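Local structure of endoglucanase (6WQV) at residues A[7-12]-A[152-156]. The protein probably hydrolyses internal beta-1,4 links of cellulose and, as a broad-specificity GH5_4 endoglucanase, of related plant polysaccharides such as xylan. Residues are numbered along the deposited sequence; the frame is centred on the assembly and turned at random.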
loop_
_atom_site.group_PDB
_atom_site.type_symbol
_atom_site.label_atom_id
_atom_site.label_comp_id
_atom_site.label_asym_id
_atom_site.label_seq_id
_atom_site.Cartn_x
_atom_site.Cartn_y
_atom_site.Cartn_z
ATOM N N PRO A 7 -15.578 22.774 -3.648
ATOM C CA PRO A 7 -14.881 23.441 -2.538
ATOM C C PRO A 7 -14.245 22.428 -1.592
ATOM O O PRO A 7 -14.606 21.252 -1.637
ATOM C CB PRO A 7 -15.996 24.225 -1.840
ATOM C CG PRO A 7 -17.249 23.471 -2.161
ATOM C CD PRO A 7 -17.046 22.885 -3.540
ATOM N N PRO A 8 -13.317 22.873 -0.746
ATOM C CA PRO A 8 -12.608 21.922 0.122
ATOM C C PRO A 8 -13.505 21.410 1.240
ATOM O O PRO A 8 -14.243 22.172 1.869
ATOM C CB PRO A 8 -11.438 22.748 0.673
ATOM C CG PRO A 8 -11.968 24.176 0.685
ATOM C CD PRO A 8 -12.941 24.277 -0.481
ATOM N N THR A 9 -13.452 20.100 1.466
ATOM C CA THR A 9 -14.109 19.522 2.630
ATOM C C THR A 9 -13.373 19.973 3.884
ATOM O O THR A 9 -12.138 19.964 3.935
ATOM C CB THR A 9 -14.079 17.994 2.545
ATOM O OG1 THR A 9 -14.694 17.565 1.323
ATOM C CG2 THR A 9 -14.817 17.368 3.727
ATOM N N GLN A 10 -14.131 20.390 4.897
ATOM C CA GLN A 10 -13.507 20.840 6.134
ATOM C C GLN A 10 -12.606 19.739 6.671
ATOM O O GLN A 10 -12.993 18.567 6.718
ATOM C CB GLN A 10 -14.554 21.203 7.180
ATOM C CG GLN A 10 -13.933 21.722 8.478
ATOM C CD GLN A 10 -12.903 22.821 8.249
ATOM O OE1 GLN A 10 -11.728 22.665 8.582
ATOM N NE2 GLN A 10 -13.342 23.939 7.681
ATOM N N MET A 11 -11.400 20.118 7.083
ATOM C CA MET A 11 -10.356 19.153 7.371
ATOM C C MET A 11 -9.754 19.404 8.740
ATOM O O MET A 11 -9.422 20.543 9.083
ATOM C CB MET A 11 -9.257 19.249 6.320
ATOM C CG MET A 11 -8.178 18.231 6.480
ATOM S SD MET A 11 -7.043 18.438 5.112
ATOM C CE MET A 11 -5.814 17.217 5.538
ATOM N N ARG A 12 -9.600 18.329 9.509
ATOM C CA ARG A 12 -8.893 18.401 10.776
ATOM C C ARG A 12 -7.399 18.392 10.489
ATOM O O ARG A 12 -6.930 17.649 9.625
ATOM C CB ARG A 12 -9.237 17.191 11.643
ATOM C CG ARG A 12 -10.678 17.149 12.131
ATOM C CD ARG A 12 -10.901 15.950 13.061
ATOM N NE ARG A 12 -10.798 14.695 12.322
ATOM C CZ ARG A 12 -10.451 13.522 12.846
ATOM N NH1 ARG A 12 -10.151 13.417 14.135
ATOM N NH2 ARG A 12 -10.394 12.454 12.065
ATOM N N SER A 152 -9.623 18.173 -2.596
ATOM C CA SER A 152 -10.689 18.660 -1.731
ATOM C C SER A 152 -11.010 17.711 -0.582
ATOM O O SER A 152 -11.738 18.103 0.337
ATOM C CB SER A 152 -11.964 18.904 -2.548
ATOM O OG SER A 152 -12.451 17.694 -3.109
ATOM N N TYR A 153 -10.498 16.488 -0.613
ATOM C CA TYR A 153 -10.815 15.504 0.416
ATOM C C TYR A 153 -10.192 15.882 1.757
ATOM O O TYR A 153 -9.184 16.591 1.821
ATOM C CB TYR A 153 -10.345 14.117 -0.035
ATOM C CG TYR A 153 -11.190 13.542 -1.146
ATOM C CD1 TYR A 153 -11.193 14.099 -2.419
ATOM C CD2 TYR A 153 -11.999 12.448 -0.917
ATOM C CE1 TYR A 153 -11.978 13.575 -3.423
ATOM C CE2 TYR A 153 -12.784 11.912 -1.915
ATOM C CZ TYR A 153 -12.769 12.480 -3.168
ATOM O OH TYR A 153 -13.549 11.962 -4.176
ATOM N N ASP A 154 -10.813 15.411 2.845
ATOM C CA ASP A 154 -10.365 15.769 4.186
ATOM C C ASP A 154 -9.261 14.809 4.646
ATOM O O ASP A 154 -8.647 14.111 3.834
ATOM C CB ASP A 154 -11.551 15.923 5.152
ATOM C CG ASP A 154 -12.238 14.613 5.493
ATOM O OD1 ASP A 154 -11.660 13.522 5.298
ATOM O OD2 ASP A 154 -13.386 14.698 5.984
ATOM N N GLU A 155 -8.988 14.781 5.953
ATOM C CA GLU A 155 -7.855 14.037 6.488
ATOM C C GLU A 155 -8.018 12.534 6.340
ATOM O O GLU A 155 -7.051 11.794 6.560
ATOM C CB GLU A 155 -7.625 14.411 7.956
ATOM C CG GLU A 155 -8.637 13.848 8.945
ATOM C CD GLU A 155 -9.956 14.605 8.979
ATOM O OE1 GLU A 155 -10.112 15.627 8.276
ATOM O OE2 GLU A 155 -10.853 14.171 9.725
ATOM N N HIS A 156 -9.210 12.061 5.974
ATOM C CA HIS A 156 -9.387 10.629 5.811
ATOM C C HIS A 156 -8.672 10.095 4.580
ATOM O O HIS A 156 -8.453 8.887 4.493
ATOM C CB HIS A 156 -10.864 10.260 5.747
ATOM C CG HIS A 156 -11.570 10.390 7.057
ATOM N ND1 HIS A 156 -12.107 11.579 7.496
ATOM C CD2 HIS A 156 -11.824 9.479 8.023
ATOM C CE1 HIS A 156 -12.671 11.393 8.676
ATOM N NE2 HIS A 156 -12.508 10.130 9.021
HETATM O O HOH W 1 -14.300 16.051 -1.496
HETATM O O HOH W 2 -15.129 16.647 6.688
#
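Arg12 and Glu155 form a salt bridge in which one carboxylate oxygen, Glu155 OE2, takes both NE (2.6 Å) and NH2 (2.9 Å) of the arginine. OE2 lies at the guanidinium edge, in its plane, while the carboxylate is turned 73° from that plane; NE meets OE2 from above the carboxylate plane, NH2 on its anti side. Glu155 folds back, CG between its backbone N and carbonyl carbon (chi1 74°) and a second bend at chi2, which brings OE1 within 3.0 Å of the Arg12 backbone N. Met11, extended with CG anti to its N (chi1 -176°), runs alongside Glu155 in the opposite direction, Met11 CG 3.6 Å from Glu155 N, a buried N-H with no partner in the model. Thr9 N donates to Ser152 O at 2.9 Å, and Thr9 CG2 packs on Asp154. Asp154 OD1 accepts the His156 backbone N, closing an Asx turn just before barrel strand 157-160, and also His156 ND1. Glu22 pairs with Arg12 NH1. With an alanine at Glu155, the Arg12 N, NE and NH2 would probably lose the carboxylate they share, and the guanidinium be freer to turn. One buried carboxylate thus takes both the charge and the backbone N-H of Arg12, tying the N-terminal segment to the TIM-barrel surface.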